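PDB 6EO5: PpBBE-like 1 D396N from Physcomitrella patens subsp. patens, which oxidises cellobiose as a flavin-dependent oxidase of the berberine bridge enzyme-like family, here in an engineered variant. Local coordinates for residues Q174-N179 with I207-T212; G201-G206 with F462-S467; A451-W456 with Q466-K471. All coordinates share one frame; numbering follows the deposited sequence.

Contact 1 of 3, residues Q174-N179 with I207-T212. With NAG (2-acetamido-2-deoxy-beta-D-glucopyranose), chain D; FAD (flavin-adenine dinucleotide), chain C.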
loop_
_atom_site.group_PDB
_atom_site.type_symbol
_atom_site.label_atom_id
_atom_site.label_comp_id
_atom_site.label_asym_id
_atom_site.label_seq_id
_atom_site.Cartn_x
_atom_site.Cartn_y
_atom_site.Cartn_z
ATOM N N GLN A 174 4.652 -17.464 5.488
ATOM C CA GLN A 174 4.379 -18.274 6.664
ATOM C C GLN A 174 3.595 -17.434 7.652
ATOM O O GLN A 174 3.947 -16.275 7.895
ATOM C CB GLN A 174 5.655 -18.765 7.315
ATOM C CG GLN A 174 6.497 -19.549 6.363
ATOM C CD GLN A 174 7.698 -20.116 7.040
ATOM O OE1 GLN A 174 7.840 -20.004 8.266
ATOM N NE2 GLN A 174 8.580 -20.733 6.259
ATOM N N LEU A 175 2.539 -18.020 8.219
ATOM C CA LEU A 175 1.704 -17.312 9.177
ATOM C C LEU A 175 1.307 -18.242 10.315
ATOM O O LEU A 175 1.359 -19.468 10.199
ATOM C CB LEU A 175 0.446 -16.720 8.511
ATOM C CG LEU A 175 -0.538 -17.681 7.848
ATOM C CD1 LEU A 175 -1.680 -18.021 8.798
ATOM C CD2 LEU A 175 -1.056 -17.068 6.561
ATOM N N VAL A 176 0.909 -17.624 11.423
ATOM C CA VAL A 176 0.303 -18.301 12.563
ATOM C C VAL A 176 -1.208 -18.205 12.394
ATOM O O VAL A 176 -1.768 -17.102 12.418
ATOM C CB VAL A 176 0.760 -17.664 13.886
ATOM C CG1 VAL A 176 0.033 -18.279 15.073
ATOM C CG2 VAL A 176 2.264 -17.798 14.035
ATOM N N ALA A 177 -1.868 -19.349 12.216
ATOM C CA ALA A 177 -3.297 -19.377 11.937
ATOM C C ALA A 177 -4.124 -19.226 13.222
ATOM O O ALA A 177 -3.598 -19.073 14.329
ATOM C CB ALA A 177 -3.667 -20.658 11.194
ATOM N N ALA A 178 -5.452 -19.250 13.065
ATOM C CA ALA A 178 -6.332 -18.973 14.199
ATOM C C ALA A 178 -6.260 -20.077 15.243
ATOM O O ALA A 178 -6.350 -19.802 16.445
ATOM C CB ALA A 178 -7.773 -18.783 13.725
ATOM N N ASN A 179 -6.109 -21.333 14.811
ATOM C CA ASN A 179 -6.001 -22.429 15.767
ATOM C C ASN A 179 -4.584 -22.602 16.310
ATOM O O ASN A 179 -4.352 -23.526 17.092
ATOM C CB ASN A 179 -6.536 -23.744 15.145
ATOM C CG ASN A 179 -5.628 -24.337 14.063
ATOM O OD1 ASN A 179 -4.514 -23.870 13.833
ATOM N ND2 ASN A 179 -6.122 -25.393 13.399
ATOM N N ILE A 207 -1.640 -14.210 11.139
ATOM C CA ILE A 207 -0.535 -13.282 11.324
ATOM C C ILE A 207 0.641 -13.800 10.506
ATOM O O ILE A 207 1.293 -14.773 10.893
ATOM C CB ILE A 207 -0.173 -13.132 12.804
ATOM C CG1 ILE A 207 -1.399 -12.629 13.568
ATOM C CG2 ILE A 207 1.032 -12.212 12.964
ATOM C CD1 ILE A 207 -1.167 -12.370 15.008
ATOM N N VAL A 208 0.908 -13.158 9.365
ATOM C CA VAL A 208 2.072 -13.504 8.557
ATOM C C VAL A 208 3.335 -13.152 9.330
ATOM O O VAL A 208 3.471 -12.039 9.853
ATOM C CB VAL A 208 2.032 -12.786 7.199
ATOM C CG1 VAL A 208 3.351 -12.999 6.440
ATOM C CG2 VAL A 208 0.861 -13.285 6.368
ATOM N N THR A 209 4.257 -14.109 9.425
ATOM C CA THR A 209 5.518 -13.877 10.121
ATOM C C THR A 209 6.684 -13.626 9.179
ATOM O O THR A 209 7.606 -12.890 9.546
ATOM C CB THR A 209 5.859 -15.059 11.031
ATOM O OG1 THR A 209 5.814 -16.271 10.267
ATOM C CG2 THR A 209 4.874 -15.133 12.190
ATOM N N GLN A 210 6.671 -14.202 7.977
ATOM C CA GLN A 210 7.708 -13.867 7.016
ATOM C C GLN A 210 7.199 -14.040 5.590
ATOM O O GLN A 210 6.251 -14.785 5.324
ATOM C CB GLN A 210 8.976 -14.697 7.239
ATOM C CG GLN A 210 8.888 -16.154 6.842
ATOM C CD GLN A 210 10.267 -16.783 6.747
ATOM O OE1 GLN A 210 11.198 -16.370 7.447
ATOM N NE2 GLN A 210 10.411 -17.770 5.866
ATOM N N PHE A 211 7.851 -13.319 4.681
ATOM C CA PHE A 211 7.611 -13.381 3.251
ATOM C C PHE A 211 8.829 -13.955 2.533
ATOM O O PHE A 211 9.970 -13.781 2.971
ATOM C CB PHE A 211 7.346 -11.991 2.672
ATOM C CG PHE A 211 6.057 -11.386 3.087
ATOM C CD1 PHE A 211 4.912 -11.603 2.338
ATOM C CD2 PHE A 211 5.988 -10.565 4.198
ATOM C CE1 PHE A 211 3.714 -11.040 2.699
ATOM C CE2 PHE A 211 4.782 -9.986 4.575
ATOM C CZ PHE A 211 3.643 -10.225 3.822
ATOM N N THR A 212 8.583 -14.605 1.400
ATOM C CA THR A 212 9.632 -14.913 0.436
ATOM C C THR A 212 9.268 -14.250 -0.883
ATOM O O THR A 212 8.234 -14.580 -1.475
ATOM C CB THR A 212 9.813 -16.418 0.235
ATOM O OG1 THR A 212 10.151 -17.025 1.485
ATOM C CG2 THR A 212 10.934 -16.667 -0.743
HETATM C C1 NAG D . -5.429 -26.112 12.346
HETATM C C2 NAG D . -4.881 -27.457 12.802
HETATM C C3 NAG D . -4.001 -28.053 11.708
HETATM C C4 NAG D . -4.803 -28.189 10.418
HETATM C C5 NAG D . -5.437 -26.849 10.021
HETATM C C6 NAG D . -6.401 -26.973 8.864
HETATM C C7 NAG D . -4.656 -27.716 15.238
HETATM C C8 NAG D . -6.039 -28.305 15.210
HETATM N N2 NAG D . -4.151 -27.338 14.055
HETATM O O3 NAG D . -3.501 -29.326 12.104
HETATM O O4 NAG D . -3.964 -28.677 9.375
HETATM O O5 NAG D . -6.191 -26.289 11.116
HETATM O O6 NAG D . -7.745 -26.936 9.327
HETATM O O7 NAG D . -4.022 -27.594 16.284
HETATM P PA FAD C . -0.503 -1.546 8.854
HETATM O O1A FAD C . -1.458 -0.477 9.363
HETATM O O2A FAD C . 0.439 -2.018 9.933
HETATM O O5B FAD C . -1.244 -2.799 8.156
HETATM C C5B FAD C . -2.368 -2.623 7.320
HETATM C C4B FAD C . -3.286 -3.838 7.384
HETATM O O4B FAD C . -2.542 -5.024 7.176
HETATM C C3B FAD C . -3.955 -3.979 8.740
HETATM O O3B FAD C . -5.219 -4.577 8.555
HETATM C C2B FAD C . -3.055 -4.951 9.456
HETATM O O2B FAD C . -3.732 -5.638 10.479
HETATM C C1B FAD C . -2.607 -5.862 8.319
HETATM N N9A FAD C . -1.305 -6.475 8.665
HETATM C C8A FAD C . -0.162 -5.817 9.052
HETATM N N7A FAD C . 0.804 -6.728 9.300
HETATM C C5A FAD C . 0.297 -7.959 9.083
HETATM C C6A FAD C . 0.846 -9.223 9.198
HETATM N N6A FAD C . 2.110 -9.358 9.586
HETATM N N1A FAD C . 0.081 -10.330 8.905
HETATM C C2A FAD C . -1.229 -10.171 8.514
HETATM N N3A FAD C . -1.779 -8.911 8.406
HETATM C C4A FAD C . -1.027 -7.820 8.689
HETATM N N1 FAD C . 0.468 2.146 -1.163
HETATM C C2 FAD C . 1.032 1.758 -2.384
HETATM O O2 FAD C . 0.634 0.760 -3.022
HETATM N N3 FAD C . 2.081 2.500 -2.901
HETATM C C4 FAD C . 2.558 3.606 -2.230
HETATM O O4 FAD C . 3.498 4.236 -2.704
HETATM C C4X FAD C . 1.998 3.992 -1.021
HETATM N N5 FAD C . 2.512 5.071 -0.335
HETATM C C5X FAD C . 2.181 5.262 0.993
HETATM C C6 FAD C . 2.813 6.270 1.715
HETATM C C7 FAD C . 2.613 6.437 3.094
HETATM C C7M FAD C . 3.333 7.534 3.847
HETATM C C8 FAD C . 1.653 5.620 3.729
HETATM C C8M FAD C . 1.296 5.819 5.190
HETATM C C9 FAD C . 0.956 4.668 2.962
HETATM C C9A FAD C . 1.219 4.456 1.596
HETATM N N10 FAD C . 0.513 3.544 0.800
HETATM C C10 FAD C . 0.974 3.232 -0.464
HETATM C "C1'" FAD C . -0.560 2.675 1.367
HETATM C "C2'" FAD C . 0.073 1.400 1.916
HETATM O "O2'" FAD C . 0.388 0.466 0.909
HETATM C "C3'" FAD C . -0.895 0.764 2.887
HETATM O "O3'" FAD C . -1.127 1.722 3.891
HETATM C "C4'" FAD C . -0.304 -0.525 3.451
HETATM O "O4'" FAD C . -1.361 -1.422 3.732
HETATM C "C5'" FAD C . 0.541 -0.238 4.690
HETATM O "O5'" FAD C . 1.012 -1.406 5.330
HETATM P P FAD C . 1.566 -1.281 6.844
HETATM O O1P FAD C . 2.147 -2.607 7.276
HETATM O O2P FAD C . 2.526 -0.139 7.042
HETATM O O3P FAD C . 0.258 -0.803 7.649
#

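Contact 2 of 3, residues G201-G206 with F462-S467. With FAD (flavin-adenine dinucleotide), chain C.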
loop_
_atom_site.group_PDB
_atom_site.type_symbol
_atom_site.label_atom_id
_atom_site.label_comp_id
_atom_site.label_asym_id
_atom_site.label_seq_id
_atom_site.Cartn_x
_atom_site.Cartn_y
_atom_site.Cartn_z
ATOM N N GLY A 201 -4.703 -10.388 2.232
ATOM C CA GLY A 201 -4.060 -10.974 3.397
ATOM C C GLY A 201 -4.075 -10.151 4.674
ATOM O O GLY A 201 -3.678 -10.668 5.724
ATOM N N ALA A 202 -4.514 -8.896 4.633
ATOM C CA ALA A 202 -4.478 -8.084 5.845
ATOM C C ALA A 202 -5.365 -8.671 6.948
ATOM O O ALA A 202 -6.595 -8.709 6.808
ATOM C CB ALA A 202 -4.901 -6.647 5.540
ATOM N N THR A 203 -4.740 -9.155 8.031
ATOM C CA THR A 203 -5.409 -9.652 9.235
ATOM C C THR A 203 -6.266 -10.900 9.014
ATOM O O THR A 203 -6.157 -11.865 9.775
ATOM C CB THR A 203 -6.271 -8.543 9.855
ATOM O OG1 THR A 203 -5.428 -7.604 10.532
ATOM C CG2 THR A 203 -7.293 -9.123 10.852
ATOM N N SER A 204 -7.085 -10.909 7.957
ATOM C CA SER A 204 -8.264 -11.774 7.897
ATOM C C SER A 204 -7.953 -13.262 8.025
ATOM O O SER A 204 -8.848 -14.031 8.397
ATOM C CB SER A 204 -9.041 -11.530 6.598
ATOM O OG SER A 204 -9.745 -10.297 6.644
ATOM N N TYR A 205 -6.723 -13.693 7.720
ATOM C CA TYR A 205 -6.386 -15.113 7.689
ATOM C C TYR A 205 -5.303 -15.500 8.682
ATOM O O TYR A 205 -4.854 -16.649 8.665
ATOM C CB TYR A 205 -5.956 -15.538 6.281
ATOM C CG TYR A 205 -7.040 -15.326 5.258
ATOM C CD1 TYR A 205 -7.151 -14.120 4.576
ATOM C CD2 TYR A 205 -7.970 -16.314 4.991
ATOM C CE1 TYR A 205 -8.155 -13.915 3.643
ATOM C CE2 TYR A 205 -8.981 -16.118 4.060
ATOM C CZ TYR A 205 -9.069 -14.919 3.388
ATOM O OH TYR A 205 -10.066 -14.727 2.457
ATOM N N GLY A 206 -4.883 -14.596 9.553
ATOM C CA GLY A 206 -3.843 -14.917 10.499
ATOM C C GLY A 206 -2.721 -13.912 10.427
ATOM O O GLY A 206 -2.810 -12.889 9.740
ATOM N N PHE A 462 -9.746 -13.428 13.952
ATOM C CA PHE A 462 -9.111 -12.269 13.331
ATOM C C PHE A 462 -10.159 -11.487 12.536
ATOM O O PHE A 462 -10.591 -11.933 11.464
ATOM C CB PHE A 462 -7.977 -12.709 12.406
ATOM C CG PHE A 462 -6.867 -13.465 13.088
ATOM C CD1 PHE A 462 -6.065 -12.845 14.038
ATOM C CD2 PHE A 462 -6.583 -14.779 12.734
ATOM C CE1 PHE A 462 -5.020 -13.533 14.647
ATOM C CE2 PHE A 462 -5.539 -15.470 13.343
ATOM C CZ PHE A 462 -4.761 -14.845 14.293
ATOM N N ASN A 463 -10.544 -10.311 13.040
ATOM C CA ASN A 463 -11.519 -9.481 12.339
ATOM C C ASN A 463 -11.217 -7.999 12.551
ATOM O O ASN A 463 -10.521 -7.603 13.491
ATOM C CB ASN A 463 -12.960 -9.793 12.791
ATOM C CG ASN A 463 -13.171 -9.526 14.269
ATOM O OD1 ASN A 463 -13.239 -8.372 14.711
ATOM N ND2 ASN A 463 -13.257 -10.592 15.044
ATOM N N PHE A 464 -11.756 -7.190 11.645
ATOM C CA PHE A 464 -11.792 -5.737 11.749
ATOM C C PHE A 464 -12.948 -5.261 10.876
ATOM O O PHE A 464 -13.558 -6.072 10.170
ATOM C CB PHE A 464 -10.447 -5.111 11.323
ATOM C CG PHE A 464 -10.042 -5.419 9.902
ATOM C CD1 PHE A 464 -9.556 -6.670 9.556
ATOM C CD2 PHE A 464 -10.121 -4.443 8.916
ATOM C CE1 PHE A 464 -9.184 -6.950 8.258
ATOM C CE2 PHE A 464 -9.751 -4.720 7.616
ATOM C CZ PHE A 464 -9.287 -5.974 7.288
ATOM N N PRO A 465 -13.313 -3.948 10.917
ATOM C CA PRO A 465 -14.506 -3.522 10.161
ATOM C C PRO A 465 -14.573 -3.987 8.709
ATOM O O PRO A 465 -15.675 -4.045 8.162
ATOM C CB PRO A 465 -14.443 -1.994 10.247
ATOM C CG PRO A 465 -13.866 -1.756 11.573
ATOM C CD PRO A 465 -12.838 -2.858 11.795
ATOM N N GLN A 466 -13.451 -4.346 8.072
ATOM C CA GLN A 466 -13.502 -4.822 6.693
ATOM C C GLN A 466 -12.696 -6.104 6.508
ATOM O O GLN A 466 -12.035 -6.302 5.487
ATOM C CB GLN A 466 -13.044 -3.736 5.724
ATOM C CG GLN A 466 -14.168 -2.788 5.322
ATOM C CD GLN A 466 -13.665 -1.497 4.717
ATOM O OE1 GLN A 466 -12.892 -0.767 5.342
ATOM N NE2 GLN A 466 -14.095 -1.208 3.492
ATOM N N SER A 467 -12.759 -7.010 7.479
ATOM C CA SER A 467 -12.205 -8.342 7.297
ATOM C C SER A 467 -13.105 -9.184 6.389
ATOM O O SER A 467 -14.296 -8.913 6.217
ATOM C CB SER A 467 -12.021 -9.038 8.650
ATOM O OG SER A 467 -13.178 -8.930 9.469
HETATM P PA FAD C . -0.503 -1.546 8.854
HETATM O O1A FAD C . -1.458 -0.477 9.363
HETATM O O2A FAD C . 0.439 -2.018 9.933
HETATM O O5B FAD C . -1.244 -2.799 8.156
HETATM C C5B FAD C . -2.368 -2.623 7.320
HETATM C C4B FAD C . -3.286 -3.838 7.384
HETATM O O4B FAD C . -2.542 -5.024 7.176
HETATM C C3B FAD C . -3.955 -3.979 8.740
HETATM O O3B FAD C . -5.219 -4.577 8.555
HETATM C C2B FAD C . -3.055 -4.951 9.456
HETATM O O2B FAD C . -3.732 -5.638 10.479
HETATM C C1B FAD C . -2.607 -5.862 8.319
HETATM N N9A FAD C . -1.305 -6.475 8.665
HETATM C C8A FAD C . -0.162 -5.817 9.052
HETATM N N7A FAD C . 0.804 -6.728 9.300
HETATM C C5A FAD C . 0.297 -7.959 9.083
HETATM C C6A FAD C . 0.846 -9.223 9.198
HETATM N N6A FAD C . 2.110 -9.358 9.586
HETATM N N1A FAD C . 0.081 -10.330 8.905
HETATM C C2A FAD C . -1.229 -10.171 8.514
HETATM N N3A FAD C . -1.779 -8.911 8.406
HETATM C C4A FAD C . -1.027 -7.820 8.689
HETATM N N1 FAD C . 0.468 2.146 -1.163
HETATM C C2 FAD C . 1.032 1.758 -2.384
HETATM O O2 FAD C . 0.634 0.760 -3.022
HETATM N N3 FAD C . 2.081 2.500 -2.901
HETATM C C4 FAD C . 2.558 3.606 -2.230
HETATM O O4 FAD C . 3.498 4.236 -2.704
HETATM C C4X FAD C . 1.998 3.992 -1.021
HETATM N N5 FAD C . 2.512 5.071 -0.335
HETATM C C5X FAD C . 2.181 5.262 0.993
HETATM C C6 FAD C . 2.813 6.270 1.715
HETATM C C7 FAD C . 2.613 6.437 3.094
HETATM C C7M FAD C . 3.333 7.534 3.847
HETATM C C8 FAD C . 1.653 5.620 3.729
HETATM C C8M FAD C . 1.296 5.819 5.190
HETATM C C9 FAD C . 0.956 4.668 2.962
HETATM C C9A FAD C . 1.219 4.456 1.596
HETATM N N10 FAD C . 0.513 3.544 0.800
HETATM C C10 FAD C . 0.974 3.232 -0.464
HETATM C "C1'" FAD C . -0.560 2.675 1.367
HETATM C "C2'" FAD C . 0.073 1.400 1.916
HETATM O "O2'" FAD C . 0.388 0.466 0.909
HETATM C "C3'" FAD C . -0.895 0.764 2.887
HETATM O "O3'" FAD C . -1.127 1.722 3.891
HETATM C "C4'" FAD C . -0.304 -0.525 3.451
HETATM O "O4'" FAD C . -1.361 -1.422 3.732
HETATM C "C5'" FAD C . 0.541 -0.238 4.690
HETATM O "O5'" FAD C . 1.012 -1.406 5.330
HETATM P P FAD C . 1.566 -1.281 6.844
HETATM O O1P FAD C . 2.147 -2.607 7.276
HETATM O O2P FAD C . 2.526 -0.139 7.042
HETATM O O3P FAD C . 0.258 -0.803 7.649
#

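Contact 3 of 3, residues A451-W456 with Q466-K471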
loop_
_atom_site.group_PDB
_atom_site.type_symbol
_atom_site.label_atom_id
_atom_site.label_comp_id
_atom_site.label_asym_id
_atom_site.label_seq_id
_atom_site.Cartn_x
_atom_site.Cartn_y
_atom_site.Cartn_z
ATOM N N ALA A 451 -15.098 -18.444 1.347
ATOM C CA ALA A 451 -14.839 -19.870 1.520
ATOM C C ALA A 451 -13.545 -20.118 2.290
ATOM O O ALA A 451 -13.511 -20.924 3.230
ATOM C CB ALA A 451 -14.780 -20.550 0.157
ATOM N N GLY A 452 -12.469 -19.424 1.910
ATOM C CA GLY A 452 -11.208 -19.605 2.601
ATOM C C GLY A 452 -11.227 -19.069 4.014
ATOM O O GLY A 452 -10.523 -19.587 4.888
ATOM N N LYS A 453 -12.011 -18.018 4.259
ATOM C CA LYS A 453 -12.144 -17.502 5.614
ATOM C C LYS A 453 -12.843 -18.523 6.501
ATOM O O LYS A 453 -12.444 -18.730 7.654
ATOM C CB LYS A 453 -12.906 -16.170 5.589
ATOM C CG LYS A 453 -13.301 -15.603 6.946
ATOM C CD LYS A 453 -12.103 -15.138 7.749
ATOM C CE LYS A 453 -12.550 -14.422 9.009
ATOM N NZ LYS A 453 -11.419 -13.980 9.857
ATOM N N LYS A 454 -13.883 -19.184 5.970
ATOM C CA LYS A 454 -14.583 -20.215 6.734
ATOM C C LYS A 454 -13.635 -21.341 7.112
ATOM O O LYS A 454 -13.646 -21.829 8.249
ATOM C CB LYS A 454 -15.758 -20.765 5.924
ATOM C CG LYS A 454 -16.865 -19.753 5.682
ATOM C CD LYS A 454 -17.905 -20.266 4.676
ATOM C CE LYS A 454 -19.314 -20.288 5.275
ATOM N NZ LYS A 454 -20.359 -19.990 4.250
ATOM N N LYS A 455 -12.786 -21.741 6.170
ATOM C CA LYS A 455 -11.873 -22.850 6.390
ATOM C C LYS A 455 -10.802 -22.510 7.418
ATOM O O LYS A 455 -10.468 -23.346 8.260
ATOM C CB LYS A 455 -11.248 -23.252 5.057
ATOM C CG LYS A 455 -10.077 -24.188 5.159
ATOM C CD LYS A 455 -9.701 -24.696 3.777
ATOM C CE LYS A 455 -8.430 -25.511 3.805
ATOM N NZ LYS A 455 -8.261 -26.201 2.504
ATOM N N TRP A 456 -10.260 -21.293 7.384
ATOM C CA TRP A 456 -9.056 -21.002 8.151
ATOM C C TRP A 456 -9.295 -20.222 9.433
ATOM O O TRP A 456 -8.364 -20.081 10.230
ATOM C CB TRP A 456 -8.037 -20.250 7.279
ATOM C CG TRP A 456 -7.396 -21.112 6.235
ATOM C CD1 TRP A 456 -7.767 -21.228 4.926
ATOM C CD2 TRP A 456 -6.283 -21.996 6.414
ATOM N NE1 TRP A 456 -6.950 -22.124 4.276
ATOM C CE2 TRP A 456 -6.026 -22.604 5.165
ATOM C CE3 TRP A 456 -5.471 -22.327 7.509
ATOM C CZ2 TRP A 456 -4.992 -23.525 4.978
ATOM C CZ3 TRP A 456 -4.441 -23.244 7.325
ATOM C CH2 TRP A 456 -4.213 -23.834 6.068
ATOM N N GLN A 466 -13.451 -4.346 8.072
ATOM C CA GLN A 466 -13.502 -4.822 6.693
ATOM C C GLN A 466 -12.696 -6.104 6.508
ATOM O O GLN A 466 -12.035 -6.302 5.487
ATOM C CB GLN A 466 -13.044 -3.736 5.724
ATOM C CG GLN A 466 -14.168 -2.788 5.322
ATOM C CD GLN A 466 -13.665 -1.497 4.717
ATOM O OE1 GLN A 466 -12.892 -0.767 5.342
ATOM N NE2 GLN A 466 -14.095 -1.208 3.492
ATOM N N SER A 467 -12.759 -7.010 7.479
ATOM C CA SER A 467 -12.205 -8.342 7.297
ATOM C C SER A 467 -13.105 -9.184 6.389
ATOM O O SER A 467 -14.296 -8.913 6.217
ATOM C CB SER A 467 -12.021 -9.038 8.650
ATOM O OG SER A 467 -13.178 -8.930 9.469
ATOM N N ILE A 468 -12.516 -10.212 5.789
ATOM C CA ILE A 468 -13.334 -11.094 4.953
ATOM C C ILE A 468 -14.407 -11.740 5.826
ATOM O O ILE A 468 -14.097 -12.233 6.931
ATOM C CB ILE A 468 -12.453 -12.151 4.253
ATOM C CG1 ILE A 468 -11.313 -11.483 3.466
ATOM C CG2 ILE A 468 -13.277 -13.000 3.309
ATOM C CD1 ILE A 468 -11.760 -10.556 2.333
ATOM N N PRO A 469 -15.673 -11.710 5.429
ATOM C CA PRO A 469 -16.740 -12.247 6.281
ATOM C C PRO A 469 -16.853 -13.763 6.185
ATOM O O PRO A 469 -16.255 -14.411 5.328
ATOM C CB PRO A 469 -17.994 -11.567 5.724
ATOM C CG PRO A 469 -17.673 -11.331 4.296
ATOM C CD PRO A 469 -16.206 -11.018 4.239
ATOM N N LEU A 470 -17.669 -14.320 7.085
ATOM C CA LEU A 470 -17.963 -15.750 7.113
ATOM C C LEU A 470 -19.250 -16.131 6.380
ATOM O O LEU A 470 -19.437 -17.311 6.073
ATOM C CB LEU A 470 -18.033 -16.247 8.563
ATOM C CG LEU A 470 -16.679 -16.332 9.286
ATOM C CD1 LEU A 470 -16.846 -16.303 10.777
ATOM C CD2 LEU A 470 -15.941 -17.596 8.906
ATOM N N LYS A 471 -20.128 -15.176 6.069
ATOM C CA LYS A 471 -21.389 -15.461 5.390
ATOM C C LYS A 471 -21.277 -15.149 3.901
ATOM O O LYS A 471 -20.916 -14.030 3.522
ATOM C CB LYS A 471 -22.540 -14.653 5.995
ATOM C CG LYS A 471 -22.834 -14.904 7.465
ATOM C CD LYS A 471 -23.959 -13.974 7.946
ATOM C CE LYS A 471 -23.660 -12.501 7.610
ATOM N NZ LYS A 471 -24.643 -11.541 8.212
#

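Contact 1 of 3, residues Q174-N179 with I207-T212
A classic beta bulge joins Gln-174 to Thr-209 and Gln-210 where strands 170-176 and 207-217 run antiparallel. Gln-174 O is gripped twice by Thr-209. Thr-209 N reaches Gln-174 O at 2.7 Å, in the carbonyl plane. Thr-209 OG1 bonds to Gln-174 O at 3.0 Å from well above that plane. The hydroxyl can do this because OG1 sits between its own backbone N and carbonyl carbon (chi1 53°), which points it at Gln-174 O. Gln-210 N adds a weak bond to the same oxygen, and Gln-174 N returns one to Gln-210 O at 3.1 Å. Beyond the bulge the register settles: Leu-175 and Val-208 form a non-hydrogen-bonded pair, and Val-176 and Ile-207 bond to each other in both directions, Val-176 N to Ile-207 O at 2.9 Å.

These strands belong to the FAD-binding part of a VAO-type flavoenzyme, and the backbone of Val-208 pairs with the adenine: Val-208 N donates to FAD N1A at 3.0 Å, and Val-208 O accepts from FAD N6A at 3.0 Å, the latter bond nearly straight at 175°. On the Val-176 side of the sheet, the side chains of Gln-174 and Gln-210 run side by side, amide planes 38° apart, with Gln-210 OE1 bonded to Gln-104. The side chains of Val-176 and Thr-209 cross at about a right angle, CG2 to CG2 4.2 Å, and helix 57-70 packs against Val-176 and Ile-207. Past the strand end, Asn-179 ND2 is bonded covalently to C1 of the N-linked NAG, while Asn-179 OD1 is tied to Thr-181.

Contact 2 of 3, residues G201-G206 with F462-S467
Phe-462 lays one ring face over Gly-206, whose CA comes within 3.4 Å of Phe-462 CE2. Gly-206 closes a type I turn that starts at Thr-203, and with phi at 127° it offers its bare CA to the ring. Phe-462 CB lies 3.3 Å from Thr-203 O, the oxygen that accepts the turn's closing bond from Gly-206 N.

The second aromatic, Phe-464, crosses Thr-203 at a slant, its CD1 3.6 Å from Thr-203 CG2 and its CE1 3.4 Å from Ala-202 O. Thr-203 splits its branches: CG2, anti to the backbone N, goes to Phe-464, whereas Thr-203 OG1 turns to the ribose of FAD, 2.6 Å from FAD O2B. Beside it, Thr-203 N donates to FAD N3A at 3.0 Å, 165° at the hydrogen.

Its own loop folds over Phe-464. Ser-467 N sits over the centre of the ring, and Phe-464 O takes two bonds from Ser-467, one from N and one from OG, the latter on a lone pair. Ser-204 OG nestles against Ser-467 CA at 3.2 Å and bonds to Ile-468 N. Tyr-86 meets the Phe-464 ring, and strand 74-77 backs Thr-203 and Phe-462. This is an adenosine-binding loop of the VAO-type FAD site, buttressed by the C-terminal berberine-bridge-enzyme segment.

Contact 3 of 3, residues A451-W456 with Q466-K471
Lys-453, on the last turns of helix 446-456, packs its alkyl chain against Ile-468 and Pro-469 of the extended C-terminal segment, within the berberine-like C-terminal region of the fold. No hydrogen bond crosses between the two segments anywhere in this contact; packing alone joins them. Lys-453 and Ile-468 make up its tight, buried half. Lys-453 CB lies 3.9 Å from Ile-468 CG2, and Lys-453 CG lies against two backbone oxygens, Pro-469 O at 3.6 Å and Ile-468 O slightly nearer. CG is anti to the backbone N (chi1 172°), and a single bend at chi2 (69°) carries the rest of the chain along the Ile-468 carbonyl, with Lys-453 CE 3.4 Å from Ile-468 O. That bend delivers NZ to a cluster of oxygens beyond the segment: a salt bridge to Asp-457 and hydrogen bonds to Phe-462 O and Ser-204 O. The buried ammonium is therefore well supplied with acceptors, and Asp-457 probably favours its charged form. Ile-468 gives CG2 to Lys-453, while its CG1 branch leads away from 451-456; its side chain packs on Tyr-205, Leu-449, Ile-450 and Tyr-442, so the helix and the segment share one apolar layer.

Leu-470 straddles the boundary between the two halves. Its CD2 methyl reaches Lys-454 CA at 3.7 Å and Lys-453 CG at 3.8 Å, fitting against the helix surface between those two residues.

Lys-454, exposed, marks the solvent side. Its side chain slants over Leu-470 and also touches His-472 of what is evidently a C-terminal polyhistidine tag. Bends at chi3 and chi4 bring it across the Leu-470 carbonyl, leaving Lys-454 NZ 3.4 Å from Leu-470 O at an angle too poor for a hydrogen bond.

How the contacts relate
The three contacts lie on one side of the chain's centre and step away from the adenosine end of FAD. Contacts 1 and 2, about 13 Å apart between centres, both touch the cofactor; their segments alternate along the chain, and loop 201-206 runs straight into strand 207-217. The ring of Phe-462 bridges them, packing on Ile-207 and Ala-178. Contacts 2 and 3, about 9 Å apart between centres, share Gln-466 and Ser-467. Contact 3 follows contact 1 in series, and they meet where Ala-178 touches Trp-456. The C-terminal region thus folds back onto the FAD-binding domain beside the adenine pocket.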